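Local coordinates for protein D-glyceraldehyde dehydrogenase (NADP(+)) (PDB 5IZD) that oxidises glyceraldehyde to glycerate with NADP+ in the non-phosphorylated Entner-Doudoroff pathway and works as a homotetramer, at residues 24-29 with 355-360; 397-402 with 426-431; 106-111 with 154-159; 134-139 with 468-473. All blocks are in the same frame, centred on the assembly; numbering follows the deposited sequence.

Interaction 1 of 4, residues 24-29 with 355-360; sequences SPVTGQ and GPYRNG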
loop_
_atom_site.group_PDB
_atom_site.type_symbol
_atom_site.label_atom_id
_atom_site.label_comp_id
_atom_site.label_asym_id
_atom_site.label_seq_id
_atom_site.Cartn_x
_atom_site.Cartn_y
_atom_site.Cartn_z
ATOM N N SER A 24 43.893 1.721 -18.481
ATOM C CA SER A 24 42.944 1.656 -19.603
ATOM C C SER A 24 42.733 0.211 -20.044
ATOM O O SER A 24 43.698 -0.483 -20.340
ATOM C CB SER A 24 43.456 2.429 -20.815
ATOM O OG SER A 24 42.694 2.126 -21.983
ATOM N N PRO A 25 41.480 -0.218 -20.168
ATOM C CA PRO A 25 41.284 -1.579 -20.701
ATOM C C PRO A 25 41.414 -1.661 -22.210
ATOM O O PRO A 25 41.456 -2.751 -22.747
ATOM C CB PRO A 25 39.842 -1.933 -20.259
ATOM C CG PRO A 25 39.167 -0.653 -20.170
ATOM C CD PRO A 25 40.212 0.316 -19.633
ATOM N N VAL A 26 41.460 -0.500 -22.860
ATOM C CA VAL A 26 41.564 -0.398 -24.308
ATOM C C VAL A 26 43.006 -0.494 -24.738
ATOM O O VAL A 26 43.283 -1.131 -25.731
ATOM C CB VAL A 26 40.898 0.929 -24.788
ATOM C CG1 VAL A 26 41.098 1.190 -26.257
ATOM C CG2 VAL A 26 39.405 0.918 -24.478
ATOM N N THR A 27 43.900 0.175 -24.008
ATOM C CA THR A 27 45.329 0.234 -24.324
ATOM C C THR A 27 46.264 -0.515 -23.351
ATOM O O THR A 27 47.413 -0.775 -23.684
ATOM C CB THR A 27 45.835 1.699 -24.345
ATOM O OG1 THR A 27 45.837 2.203 -23.013
ATOM C CG2 THR A 27 44.914 2.589 -25.176
ATOM N N GLY A 28 45.779 -0.811 -22.141
ATOM C CA GLY A 28 46.566 -1.452 -21.112
ATOM C C GLY A 28 47.565 -0.554 -20.431
ATOM O O GLY A 28 48.396 -1.070 -19.707
ATOM N N GLN A 29 47.546 0.759 -20.704
ATOM C CA GLN A 29 48.501 1.714 -20.136
ATOM C C GLN A 29 47.827 2.473 -18.998
ATOM O O GLN A 29 46.594 2.566 -18.929
ATOM C CB GLN A 29 48.954 2.741 -21.177
ATOM C CG GLN A 29 49.599 2.161 -22.430
ATOM C CD GLN A 29 50.637 1.057 -22.139
ATOM O OE1 GLN A 29 51.623 1.278 -21.470
ATOM N NE2 GLN A 29 50.389 -0.154 -22.653
ATOM N N GLY A 355 48.222 -1.779 -33.129
ATOM C CA GLY A 355 48.179 -0.466 -32.485
ATOM C C GLY A 355 48.126 -0.619 -30.978
ATOM O O GLY A 355 48.587 -1.622 -30.461
ATOM N N PRO A 356 47.586 0.387 -30.248
ATOM C CA PRO A 356 47.447 0.277 -28.793
ATOM C C PRO A 356 46.536 -0.830 -28.294
ATOM O O PRO A 356 46.770 -1.291 -27.183
ATOM C CB PRO A 356 46.881 1.627 -28.407
ATOM C CG PRO A 356 47.576 2.539 -29.317
ATOM C CD PRO A 356 47.734 1.807 -30.633
ATOM N N TYR A 357 45.578 -1.266 -29.127
ATOM C CA TYR A 357 44.584 -2.290 -28.776
ATOM C C TYR A 357 45.216 -3.652 -28.470
ATOM O O TYR A 357 44.639 -4.470 -27.705
ATOM C CB TYR A 357 43.435 -2.396 -29.840
ATOM C CG TYR A 357 42.873 -1.030 -30.189
ATOM C CD1 TYR A 357 41.932 -0.426 -29.375
ATOM C CD2 TYR A 357 43.353 -0.308 -31.306
ATOM C CE1 TYR A 357 41.478 0.849 -29.642
ATOM C CE2 TYR A 357 42.895 0.970 -31.590
ATOM C CZ TYR A 357 41.957 1.542 -30.749
ATOM O OH TYR A 357 41.489 2.797 -31.002
ATOM N N ARG A 358 46.423 -3.871 -28.995
ATOM C CA ARG A 358 47.133 -5.128 -28.781
ATOM C C ARG A 358 47.411 -5.407 -27.319
ATOM O O ARG A 358 47.495 -6.552 -26.932
ATOM C CB ARG A 358 48.426 -5.179 -29.568
ATOM C CG ARG A 358 49.703 -4.617 -28.926
ATOM C CD ARG A 358 50.792 -4.534 -30.024
ATOM N NE ARG A 358 52.041 -4.001 -29.484
ATOM C CZ ARG A 358 52.216 -2.726 -29.114
ATOM N NH1 ARG A 358 53.380 -2.314 -28.613
ATOM N NH2 ARG A 358 51.235 -1.825 -29.244
ATOM N N ASN A 359 47.541 -4.345 -26.530
ATOM C CA ASN A 359 47.752 -4.456 -25.100
ATOM C C ASN A 359 46.505 -4.289 -24.272
ATOM O O ASN A 359 46.587 -4.318 -23.062
ATOM C CB ASN A 359 48.847 -3.430 -24.697
ATOM C CG ASN A 359 50.160 -3.753 -25.308
ATOM O OD1 ASN A 359 50.830 -2.896 -25.896
ATOM N ND2 ASN A 359 50.568 -4.978 -25.169
ATOM N N GLY A 360 45.357 -4.102 -24.920
ATOM C CA GLY A 360 44.077 -4.024 -24.235
ATOM C C GLY A 360 43.562 -5.421 -23.890
ATOM O O GLY A 360 44.131 -6.385 -24.298
#
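V26 meets Y357 where an ST turn in the loop 24-29 lies against the short 3-10 turn 356-359. V26 CG1 comes to 3.4 Å from Y357 CE1. The two side chains run side by side and point the same way, and the methyl approaches the ring obliquely. CG1 stands anti to the V26 backbone N (chi1 173°), which puts this branch against the ring. Beside this pair, T27 CG2 passes obliquely over P356, 3.9 Å from its CB.

No hydrogen bond joins the two segments. Carbonyl oxygens meet CA-H groups instead. V26 O faces Y357 CA at 3.5 Å, almost straight (172° at the hydrogen), and also meets G360 CA. In the other direction, P356 O meets T27 CA and N359 O meets G28 CA.

Bonds within the loop 24-29 set its shape. S24 OG accepts from both V26 N and T27 N. T27 OG1 accepts from Q29 N, a second ST turn. The glutamine end is tied back over the loop by a bond from Q29 NE2 to T27 O.

Further out, Y357 OH is bonded to D312, and the side chains of P25 and V26 pack on P320. The contact thus joins the turn between strands 19-23 and 30-35 to the loop between strands 343-346 and 366-369. At the glutamine end of the contact, N359 CB lies 3.2 Å from T27 O, the same oxygen that accepts from Q29 NE2.

Interaction 2 of 4, residues 397-402 with 426-431; sequences EMYDLA and ERIRFG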
loop_
_atom_site.group_PDB
_atom_site.type_symbol
_atom_site.label_atom_id
_atom_site.label_comp_id
_atom_site.label_asym_id
_atom_site.label_seq_id
_atom_site.Cartn_x
_atom_site.Cartn_y
_atom_site.Cartn_z
ATOM N N GLU A 397 11.390 -30.030 -17.582
ATOM C CA GLU A 397 12.851 -30.161 -17.688
ATOM C C GLU A 397 13.485 -28.743 -17.720
ATOM O O GLU A 397 14.403 -28.477 -16.953
ATOM C CB GLU A 397 13.235 -31.026 -18.908
ATOM C CG GLU A 397 14.723 -30.975 -19.242
ATOM C CD GLU A 397 15.084 -31.345 -20.682
ATOM O OE1 GLU A 397 16.190 -31.914 -20.845
ATOM O OE2 GLU A 397 14.309 -31.031 -21.629
ATOM N N MET A 398 12.930 -27.863 -18.559
ATOM C CA MET A 398 13.335 -26.465 -18.702
ATOM C C MET A 398 13.337 -25.745 -17.342
ATOM O O MET A 398 14.396 -25.187 -16.954
ATOM C CB MET A 398 12.443 -25.736 -19.701
ATOM C CG MET A 398 12.899 -24.321 -20.044
ATOM S SD MET A 398 11.831 -23.461 -21.211
ATOM C CE MET A 398 10.555 -22.832 -20.126
ATOM N N TYR A 399 12.241 -25.860 -16.587
ATOM C CA TYR A 399 12.169 -25.251 -15.269
ATOM C C TYR A 399 13.234 -25.779 -14.338
ATOM O O TYR A 399 13.873 -24.998 -13.606
ATOM C CB TYR A 399 10.813 -25.495 -14.556
ATOM C CG TYR A 399 9.567 -24.931 -15.212
ATOM C CD1 TYR A 399 9.627 -23.824 -16.021
ATOM C CD2 TYR A 399 8.301 -25.549 -15.007
ATOM C CE1 TYR A 399 8.509 -23.315 -16.614
ATOM C CE2 TYR A 399 7.154 -25.030 -15.597
ATOM C CZ TYR A 399 7.274 -23.883 -16.394
ATOM O OH TYR A 399 6.208 -23.312 -17.035
ATOM N N ASP A 400 13.399 -27.100 -14.336
ATOM C CA ASP A 400 14.352 -27.749 -13.404
ATOM C C ASP A 400 15.822 -27.382 -13.700
ATOM O O ASP A 400 16.600 -27.188 -12.783
ATOM C CB ASP A 400 14.227 -29.286 -13.427
ATOM C CG ASP A 400 12.960 -29.786 -12.751
ATOM O OD1 ASP A 400 12.315 -29.030 -11.996
ATOM O OD2 ASP A 400 12.624 -30.959 -12.971
ATOM N N LEU A 401 16.167 -27.336 -14.973
ATOM C CA LEU A 401 17.492 -26.963 -15.392
ATOM C C LEU A 401 17.808 -25.487 -15.008
ATOM O O LEU A 401 18.915 -25.188 -14.506
ATOM C CB LEU A 401 17.696 -27.190 -16.885
ATOM C CG LEU A 401 17.708 -28.661 -17.305
ATOM C CD1 LEU A 401 17.672 -28.681 -18.815
ATOM C CD2 LEU A 401 18.910 -29.489 -16.854
ATOM N N ALA A 402 16.850 -24.606 -15.279
ATOM C CA ALA A 402 16.924 -23.209 -14.929
ATOM C C ALA A 402 17.125 -22.999 -13.437
ATOM O O ALA A 402 18.009 -22.196 -13.019
ATOM C CB ALA A 402 15.704 -22.465 -15.409
ATOM N N GLU A 426 5.794 -18.242 -11.936
ATOM C CA GLU A 426 5.978 -18.817 -10.585
ATOM C C GLU A 426 7.035 -19.914 -10.525
ATOM O O GLU A 426 7.759 -19.998 -9.516
ATOM C CB GLU A 426 4.629 -19.334 -9.989
ATOM C CG GLU A 426 3.853 -18.170 -9.370
ATOM C CD GLU A 426 2.683 -18.542 -8.432
ATOM O OE1 GLU A 426 1.560 -18.905 -8.888
ATOM O OE2 GLU A 426 2.871 -18.387 -7.195
ATOM N N ARG A 427 7.125 -20.756 -11.558
ATOM C CA ARG A 427 7.979 -21.930 -11.476
ATOM C C ARG A 427 9.496 -21.581 -11.727
ATOM O O ARG A 427 10.379 -22.341 -11.293
ATOM C CB ARG A 427 7.456 -23.039 -12.397
ATOM C CG ARG A 427 6.118 -23.683 -11.955
ATOM C CD ARG A 427 6.379 -24.823 -10.974
ATOM N NE ARG A 427 5.255 -25.241 -10.140
ATOM C CZ ARG A 427 5.142 -26.441 -9.573
ATOM N NH1 ARG A 427 6.054 -27.374 -9.774
ATOM N NH2 ARG A 427 4.100 -26.718 -8.805
ATOM N N ILE A 428 9.773 -20.441 -12.384
ATOM C CA ILE A 428 11.166 -19.952 -12.603
ATOM C C ILE A 428 11.514 -19.109 -11.411
ATOM O O ILE A 428 11.037 -17.963 -11.261
ATOM C CB ILE A 428 11.357 -19.126 -13.918
ATOM C CG1 ILE A 428 11.046 -19.965 -15.161
ATOM C CG2 ILE A 428 12.762 -18.529 -14.010
ATOM C CD1 ILE A 428 12.123 -20.959 -15.495
ATOM N N ARG A 429 12.349 -19.690 -10.553
ATOM C CA ARG A 429 12.578 -19.124 -9.248
ATOM C C ARG A 429 13.736 -18.182 -9.346
ATOM O O ARG A 429 14.805 -18.441 -8.751
ATOM C CB ARG A 429 12.824 -20.224 -8.237
ATOM C CG ARG A 429 11.611 -21.106 -7.998
ATOM C CD ARG A 429 10.646 -20.480 -7.016
ATOM N NE ARG A 429 11.173 -20.478 -5.672
ATOM C CZ ARG A 429 10.593 -19.865 -4.635
ATOM N NH1 ARG A 429 9.458 -19.203 -4.784
ATOM N NH2 ARG A 429 11.156 -19.903 -3.435
ATOM N N PHE A 430 13.529 -17.116 -10.131
ATOM C CA PHE A 430 14.544 -16.071 -10.366
ATOM C C PHE A 430 13.874 -14.748 -10.064
ATOM O O PHE A 430 12.649 -14.639 -10.182
ATOM C CB PHE A 430 15.070 -16.109 -11.802
ATOM C CG PHE A 430 16.130 -17.133 -11.981
ATOM C CD1 PHE A 430 15.803 -18.487 -11.999
ATOM C CD2 PHE A 430 17.466 -16.763 -12.041
ATOM C CE1 PHE A 430 16.783 -19.464 -12.079
ATOM C CE2 PHE A 430 18.458 -17.730 -12.121
ATOM C CZ PHE A 430 18.114 -19.088 -12.148
ATOM N N GLY A 431 14.673 -13.776 -9.651
ATOM C CA GLY A 431 14.150 -12.439 -9.301
ATOM C C GLY A 431 13.614 -11.674 -10.488
ATOM O O GLY A 431 12.645 -10.914 -10.331
#
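This is a buried, mainly apolar contact between Y399 and A402 of helix 395-403 and the end of helix 418-427, with the chain that leaves it as R427, I428 and F430. Both helices belong to the layer beside the seven-stranded sheet of the aldehyde dehydrogenase catalytic domain. No hydrogen bond crosses between the segments.

The Y399 ring carries much of the contact. R427 CB lies over one face, 3.8 Å from the ring centroid and 15° off its normal. I428 CD1 reaches the same ring obliquely, 3.8 Å from Y399 CD1. It also touches A402 CB at 3.9 Å, so one methyl fills the angle between the two helix residues. I428 is the first residue to leave the helical conformation, and its CG1 lies beside its backbone N (chi1 -62°), from where CD1 extends to the tyrosine.

F430 approaches differently. A402 O lies near the plane of the F430 ring, at its edge, 3.1 Å from F430 CE1.

On the sheet side, A402 and I428 pack on M255 of strand 252-256. A402 O accepts from R286, and Y399 OH is bonded to E423. In one of its two conformers, R427 forms a salt bridge through NH2 with D58 of the second subunit. I428 O accepts from K471 of that subunit.

The aliphatic start of R427 packs on a ring, while in that conformer its guanidinium turns away to the neighbouring subunit. The edge hydrogens of F430, being slightly positive, probably add a weak attraction to a carbonyl that R286 already holds.

Interaction 3 of 4, residues 106-111 with 154-159; sequences DQIQYY and MVARKL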
loop_
_atom_site.group_PDB
_atom_site.type_symbol
_atom_site.label_atom_id
_atom_site.label_comp_id
_atom_site.label_asym_id
_atom_site.label_seq_id
_atom_site.Cartn_x
_atom_site.Cartn_y
_atom_site.Cartn_z
ATOM N N ASP A 106 17.618 9.183 -15.755
ATOM C CA ASP A 106 16.332 8.593 -15.443
ATOM C C ASP A 106 16.192 8.131 -13.989
ATOM O O ASP A 106 15.159 8.281 -13.421
ATOM C CB ASP A 106 16.028 7.422 -16.360
ATOM C CG ASP A 106 14.640 6.780 -16.085
ATOM O OD1 ASP A 106 13.645 7.355 -16.444
ATOM O OD2 ASP A 106 14.550 5.700 -15.516
ATOM N N GLN A 107 17.240 7.600 -13.397
ATOM C CA GLN A 107 17.155 7.049 -12.083
ATOM C C GLN A 107 17.095 8.132 -11.037
ATOM O O GLN A 107 16.344 8.050 -10.068
ATOM C CB GLN A 107 18.344 6.142 -11.786
ATOM C CG GLN A 107 18.245 4.754 -12.368
ATOM C CD GLN A 107 19.474 3.956 -11.964
ATOM O OE1 GLN A 107 19.413 3.135 -11.046
ATOM N NE2 GLN A 107 20.621 4.275 -12.570
ATOM N N ILE A 108 17.960 9.130 -11.205
ATOM C CA ILE A 108 17.958 10.238 -10.284
ATOM C C ILE A 108 16.570 10.945 -10.299
ATOM O O ILE A 108 16.035 11.284 -9.238
ATOM C CB ILE A 108 19.079 11.220 -10.580
ATOM C CG1 ILE A 108 20.436 10.602 -10.207
ATOM C CG2 ILE A 108 18.864 12.479 -9.759
ATOM C CD1 ILE A 108 21.622 11.387 -10.763
ATOM N N GLN A 109 15.988 11.160 -11.484
ATOM C CA GLN A 109 14.628 11.697 -11.578
ATOM C C GLN A 109 13.612 10.834 -10.807
ATOM O O GLN A 109 12.926 11.326 -9.935
ATOM C CB GLN A 109 14.187 11.803 -13.016
ATOM C CG GLN A 109 12.781 12.340 -13.188
ATOM C CD GLN A 109 12.621 13.794 -12.798
ATOM O OE1 GLN A 109 13.563 14.549 -12.801
ATOM N NE2 GLN A 109 11.403 14.184 -12.463
ATOM N N TYR A 110 13.619 9.553 -11.107
ATOM C CA TYR A 110 12.661 8.610 -10.561
ATOM C C TYR A 110 12.729 8.578 -9.030
ATOM O O TYR A 110 11.683 8.672 -8.382
ATOM C CB TYR A 110 12.889 7.226 -11.110
ATOM C CG TYR A 110 12.046 6.171 -10.407
ATOM C CD1 TYR A 110 10.715 5.894 -10.815
ATOM C CD2 TYR A 110 12.577 5.430 -9.332
ATOM C CE1 TYR A 110 9.960 4.913 -10.168
ATOM C CE2 TYR A 110 11.802 4.500 -8.654
ATOM C CZ TYR A 110 10.500 4.245 -9.086
ATOM O OH TYR A 110 9.787 3.312 -8.393
ATOM N N TYR A 111 13.938 8.486 -8.453
ATOM C CA TYR A 111 14.052 8.414 -7.008
ATOM C C TYR A 111 13.655 9.715 -6.322
ATOM O O TYR A 111 12.975 9.690 -5.260
ATOM C CB TYR A 111 15.424 7.943 -6.542
ATOM C CG TYR A 111 15.669 6.480 -6.808
ATOM C CD1 TYR A 111 14.913 5.512 -6.194
ATOM C CD2 TYR A 111 16.658 6.064 -7.680
ATOM C CE1 TYR A 111 15.096 4.185 -6.446
ATOM C CE2 TYR A 111 16.889 4.731 -7.922
ATOM C CZ TYR A 111 16.107 3.781 -7.291
ATOM O OH TYR A 111 16.274 2.418 -7.521
ATOM N N MET A 154 25.442 2.677 -11.190
ATOM C CA MET A 154 25.366 2.108 -9.829
ATOM C C MET A 154 25.508 3.178 -8.756
ATOM O O MET A 154 24.989 3.042 -7.644
ATOM C CB MET A 154 26.399 1.000 -9.639
ATOM C CG MET A 154 26.157 -0.216 -10.501
ATOM S SD MET A 154 24.786 -1.183 -9.784
ATOM C CE MET A 154 24.956 -2.567 -10.952
ATOM N N VAL A 155 26.234 4.250 -9.092
ATOM C CA VAL A 155 26.342 5.361 -8.185
ATOM C C VAL A 155 25.014 6.077 -8.070
ATOM O O VAL A 155 24.549 6.291 -6.980
ATOM C CB VAL A 155 27.473 6.312 -8.617
ATOM C CG1 VAL A 155 27.421 7.616 -7.866
ATOM C CG2 VAL A 155 28.800 5.572 -8.486
ATOM N N ALA A 156 24.444 6.477 -9.195
ATOM C CA ALA A 156 23.086 7.032 -9.208
ATOM C C ALA A 156 22.055 6.125 -8.460
ATOM O O ALA A 156 21.253 6.618 -7.709
ATOM C CB ALA A 156 22.602 7.264 -10.640
ATOM N N ARG A 157 22.096 4.825 -8.704
ATOM C CA ARG A 157 21.139 3.881 -8.104
ATOM C C ARG A 157 21.136 3.879 -6.574
ATOM O O ARG A 157 20.102 3.703 -5.995
ATOM C CB ARG A 157 21.421 2.465 -8.587
ATOM C CG ARG A 157 20.695 1.384 -7.788
ATOM C CD ARG A 157 20.960 0.036 -8.403
ATOM N NE ARG A 157 20.252 -0.095 -9.647
ATOM C CZ ARG A 157 20.451 -1.086 -10.513
ATOM N NH1 ARG A 157 21.346 -2.047 -10.277
ATOM N NH2 ARG A 157 19.735 -1.103 -11.630
ATOM N N LYS A 158 22.294 4.036 -5.963
ATOM C CA LYS A 158 22.496 4.049 -4.536
ATOM C C LYS A 158 22.386 5.438 -3.882
ATOM O O LYS A 158 21.722 5.569 -2.840
ATOM C CB LYS A 158 23.858 3.408 -4.242
ATOM C CG LYS A 158 23.827 1.951 -4.690
ATOM C CD LYS A 158 25.045 1.170 -4.293
ATOM C CE LYS A 158 25.118 -0.150 -5.030
ATOM N NZ LYS A 158 24.046 -1.065 -4.594
ATOM N N LEU A 159 22.977 6.472 -4.484
ATOM C CA LEU A 159 22.951 7.824 -3.886
ATOM C C LEU A 159 21.565 8.457 -3.943
ATOM O O LEU A 159 21.132 9.029 -2.968
ATOM C CB LEU A 159 23.943 8.819 -4.532
ATOM C CG LEU A 159 25.446 8.584 -4.488
ATOM C CD1 LEU A 159 26.119 9.713 -5.209
ATOM C CD2 LEU A 159 26.006 8.506 -3.105
#
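Q107 and I108 face A156 and R157 across two helix segments that run almost parallel, their directions 7° apart and their axes 8.9 Å apart at closest approach. A156 CB faces the other helix, touching I108 CG1 at 4.0 Å and lying 4.1 Å from Q107 NE2.

Q107 spans the groove between the helices. The extended chain (chi2 -179°) carries the amide across to the side of R157. Q107 OE1 lies 3.2 Å from R157 CB. The amide and guanidinium planes are steeply turned, 78° apart. The amide is held on its other atom: Q107 NE2 donates to G103 O of its own helix and to G153 O at the start of the other one. These two bonds fix its rotation. One turn further along its helix, Y111 CE2 comes obliquely to R157 O at 3.9 Å.

By similarity, R157 belongs to the substrate and NADP+ sites. Its NH2 forms a salt bridge with E441, and its side chain is about 4 Å from that of E247, the predicted proton acceptor. Q107 thus packs against the root of a residue that probably lines the active site.

Around the pair, I108 turns to I68, K72 and I75 of helix 39-77. V155 and L159 pack on strand 168-172. Helix 153-164 is therefore placed between helix 94-112 and the sheet of the cofactor-binding domain.

Interaction 4 of 4, residues 134-139 with 468-473; sequences QYKVPY and LKLKNI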
loop_
_atom_site.group_PDB
_atom_site.type_symbol
_atom_site.label_atom_id
_atom_site.label_comp_id
_atom_site.label_asym_id
_atom_site.label_seq_id
_atom_site.Cartn_x
_atom_site.Cartn_y
_atom_site.Cartn_z
ATOM N N GLN A 134 3.087 4.405 12.962
ATOM C CA GLN A 134 4.306 3.837 12.371
ATOM C C GLN A 134 4.973 4.827 11.458
ATOM O O GLN A 134 4.460 5.111 10.425
ATOM C CB GLN A 134 3.950 2.539 11.680
ATOM C CG GLN A 134 3.384 1.557 12.690
ATOM C CD GLN A 134 2.918 0.283 12.094
ATOM O OE1 GLN A 134 2.246 0.266 11.065
ATOM N NE2 GLN A 134 3.259 -0.816 12.735
ATOM N N TYR A 135 6.125 5.351 11.860
ATOM C CA TYR A 135 6.839 6.361 11.080
ATOM C C TYR A 135 7.913 5.677 10.244
ATOM O O TYR A 135 8.437 4.659 10.651
ATOM C CB TYR A 135 7.562 7.367 11.988
ATOM C CG TYR A 135 6.712 8.398 12.650
ATOM C CD1 TYR A 135 5.368 8.194 12.881
ATOM C CD2 TYR A 135 7.264 9.610 13.076
ATOM C CE1 TYR A 135 4.611 9.142 13.508
ATOM C CE2 TYR A 135 6.478 10.566 13.709
ATOM C CZ TYR A 135 5.151 10.314 13.921
ATOM O OH TYR A 135 4.300 11.180 14.540
ATOM N N LYS A 136 8.251 6.259 9.114
ATOM C CA LYS A 136 9.337 5.779 8.284
ATOM C C LYS A 136 10.416 6.848 8.362
ATOM O O LYS A 136 10.134 8.009 8.051
ATOM C CB LYS A 136 8.833 5.555 6.883
ATOM C CG LYS A 136 8.303 4.153 6.734
ATOM C CD LYS A 136 7.753 3.860 5.373
ATOM C CE LYS A 136 7.023 2.548 5.497
ATOM N NZ LYS A 136 6.401 2.168 4.218
ATOM N N VAL A 137 11.604 6.468 8.862
ATOM C CA VAL A 137 12.683 7.408 9.154
ATOM C C VAL A 137 14.001 6.881 8.525
ATOM O O VAL A 137 14.155 5.686 8.349
ATOM C CB VAL A 137 12.898 7.600 10.659
ATOM C CG1 VAL A 137 11.693 8.218 11.301
ATOM C CG2 VAL A 137 13.246 6.305 11.361
ATOM N N PRO A 138 14.957 7.763 8.279
ATOM C CA PRO A 138 16.219 7.228 7.727
ATOM C C PRO A 138 16.940 6.286 8.716
ATOM O O PRO A 138 16.728 6.381 9.925
ATOM C CB PRO A 138 17.055 8.494 7.410
ATOM C CG PRO A 138 16.298 9.648 7.929
ATOM C CD PRO A 138 14.933 9.228 8.357
ATOM N N TYR A 139 17.713 5.351 8.193
ATOM C CA TYR A 139 18.639 4.516 9.015
ATOM C C TYR A 139 19.738 5.344 9.613
ATOM O O TYR A 139 20.256 5.006 10.667
ATOM C CB TYR A 139 19.298 3.372 8.219
ATOM C CG TYR A 139 18.414 2.194 8.024
ATOM C CD1 TYR A 139 17.465 2.186 7.035
ATOM C CD2 TYR A 139 18.519 1.089 8.848
ATOM C CE1 TYR A 139 16.625 1.108 6.873
ATOM C CE2 TYR A 139 17.678 -0.023 8.705
ATOM C CZ TYR A 139 16.714 0.010 7.738
ATOM O OH TYR A 139 15.896 -1.050 7.535
ATOM N N LEU A 468 14.558 3.288 4.408
ATOM C CA LEU A 468 13.766 3.814 5.520
ATOM C C LEU A 468 13.537 2.709 6.547
ATOM O O LEU A 468 13.258 1.549 6.209
ATOM C CB LEU A 468 12.433 4.329 4.989
ATOM C CG LEU A 468 12.519 5.544 4.088
ATOM C CD1 LEU A 468 11.211 5.726 3.315
ATOM C CD2 LEU A 468 12.772 6.779 4.925
ATOM N N LYS A 469 13.648 3.100 7.819
ATOM C CA LYS A 469 13.291 2.248 8.940
ATOM C C LYS A 469 11.921 2.602 9.507
ATOM O O LYS A 469 11.672 3.769 9.791
ATOM C CB LYS A 469 14.329 2.409 10.040
ATOM C CG LYS A 469 14.122 1.459 11.202
ATOM C CD LYS A 469 14.616 0.077 10.814
ATOM C CE LYS A 469 14.300 -0.928 11.895
ATOM N NZ LYS A 469 14.910 -2.197 11.413
ATOM N N LEU A 470 11.094 1.599 9.723
ATOM C CA LEU A 470 9.782 1.756 10.308
ATOM C C LEU A 470 9.972 1.716 11.818
ATOM O O LEU A 470 10.672 0.892 12.297
ATOM C CB LEU A 470 8.883 0.624 9.854
ATOM C CG LEU A 470 7.359 0.747 9.881
ATOM C CD1 LEU A 470 6.787 1.975 9.247
ATOM C CD2 LEU A 470 6.662 -0.469 9.314
ATOM N N LYS A 471 9.369 2.622 12.560
ATOM C CA LYS A 471 9.461 2.628 14.045
ATOM C C LYS A 471 8.037 2.867 14.545
ATOM O O LYS A 471 7.279 3.538 13.847
ATOM C CB LYS A 471 10.412 3.750 14.513
ATOM C CG LYS A 471 9.842 5.126 14.421
ATOM C CD LYS A 471 10.829 6.247 14.538
ATOM C CE LYS A 471 11.701 6.270 15.774
ATOM N NZ LYS A 471 10.996 6.598 17.050
ATOM N N ASN A 472 7.687 2.354 15.728
ATOM C CA ASN A 472 6.314 2.439 16.254
ATOM C C ASN A 472 6.256 3.320 17.485
ATOM O O ASN A 472 7.153 3.299 18.340
ATOM C CB ASN A 472 5.722 1.069 16.678
ATOM C CG ASN A 472 6.017 -0.060 15.688
ATOM O OD1 ASN A 472 5.146 -0.489 14.909
ATOM N ND2 ASN A 472 7.267 -0.554 15.721
ATOM N N ILE A 473 5.156 4.035 17.589
ATOM C CA ILE A 473 4.851 4.771 18.772
ATOM C C ILE A 473 3.424 4.364 19.211
ATOM O O ILE A 473 2.470 4.602 18.493
ATOM C CB ILE A 473 4.963 6.285 18.548
ATOM C CG1 ILE A 473 6.345 6.645 17.958
ATOM C CG2 ILE A 473 4.755 7.006 19.856
ATOM C CD1 ILE A 473 6.403 6.692 16.443
#
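Y135 and K471 form part of the tight, buried stretch of this contact. Y135 N donates to K471 O, and K471 N to Y135 O, both at 2.9 Å. V137 and K469 repeat the pattern, with K469 N to V137 O at 2.7 Å. Beside them, Q134 NE2 donates to N472 OD1 at 2.9 Å, nearly along the C=O axis and in the glutamine's amide plane. The two amides lie side by side, their planes 55° apart. I473 CD1 lies over one face of the Y135 ring, a CH-pi contact, 4.2 Å from its centroid.

The strands are an antiparallel pair in the long, twisted arm that aldehyde dehydrogenases use for oligomerisation. N472 and I473 also pair with a parallel strand of the second subunit, so the sheet runs on across the interface. K471 NZ bonds to S425 O of that subunit, and N472 ND2 to its Y446 O.

K136, Y139 and L468 are only partly buried. On the face opposite Y135 and V137, K136 lays CG against L470 CD1 at 3.7 Å. Past the strand, Y139 turns back on K469. K469 CB makes a CH-pi contact over the centre of the Y139 ring, 4.1 Å from the centroid. The Y139 side chain is about 3 Å from that of K243, which by similarity belongs to the NADP+ site.

Overall arrangement
Interaction 3 is closest to the chemistry, the R157 side chain about 12 Å from the bound NADP. Interaction 1 is also off the site, the P25 side chain about 13 Å from the same ligand. In interaction 2, the F430 and E247 side chains are about 11 Å apart. Interaction 4 lies in the oligomerisation arm, 50 Å from interaction 1 between centres and on the opposite side of the chain's centre. Helix 153-164 follows strand 130-145, and the loop between holds T146 to N149, which by similarity bind NADP+. Interactions 2 and 4 are 36 Å apart between centres within one chain, but across the dimer I428 and G431 bind K471 and N472 of the partner.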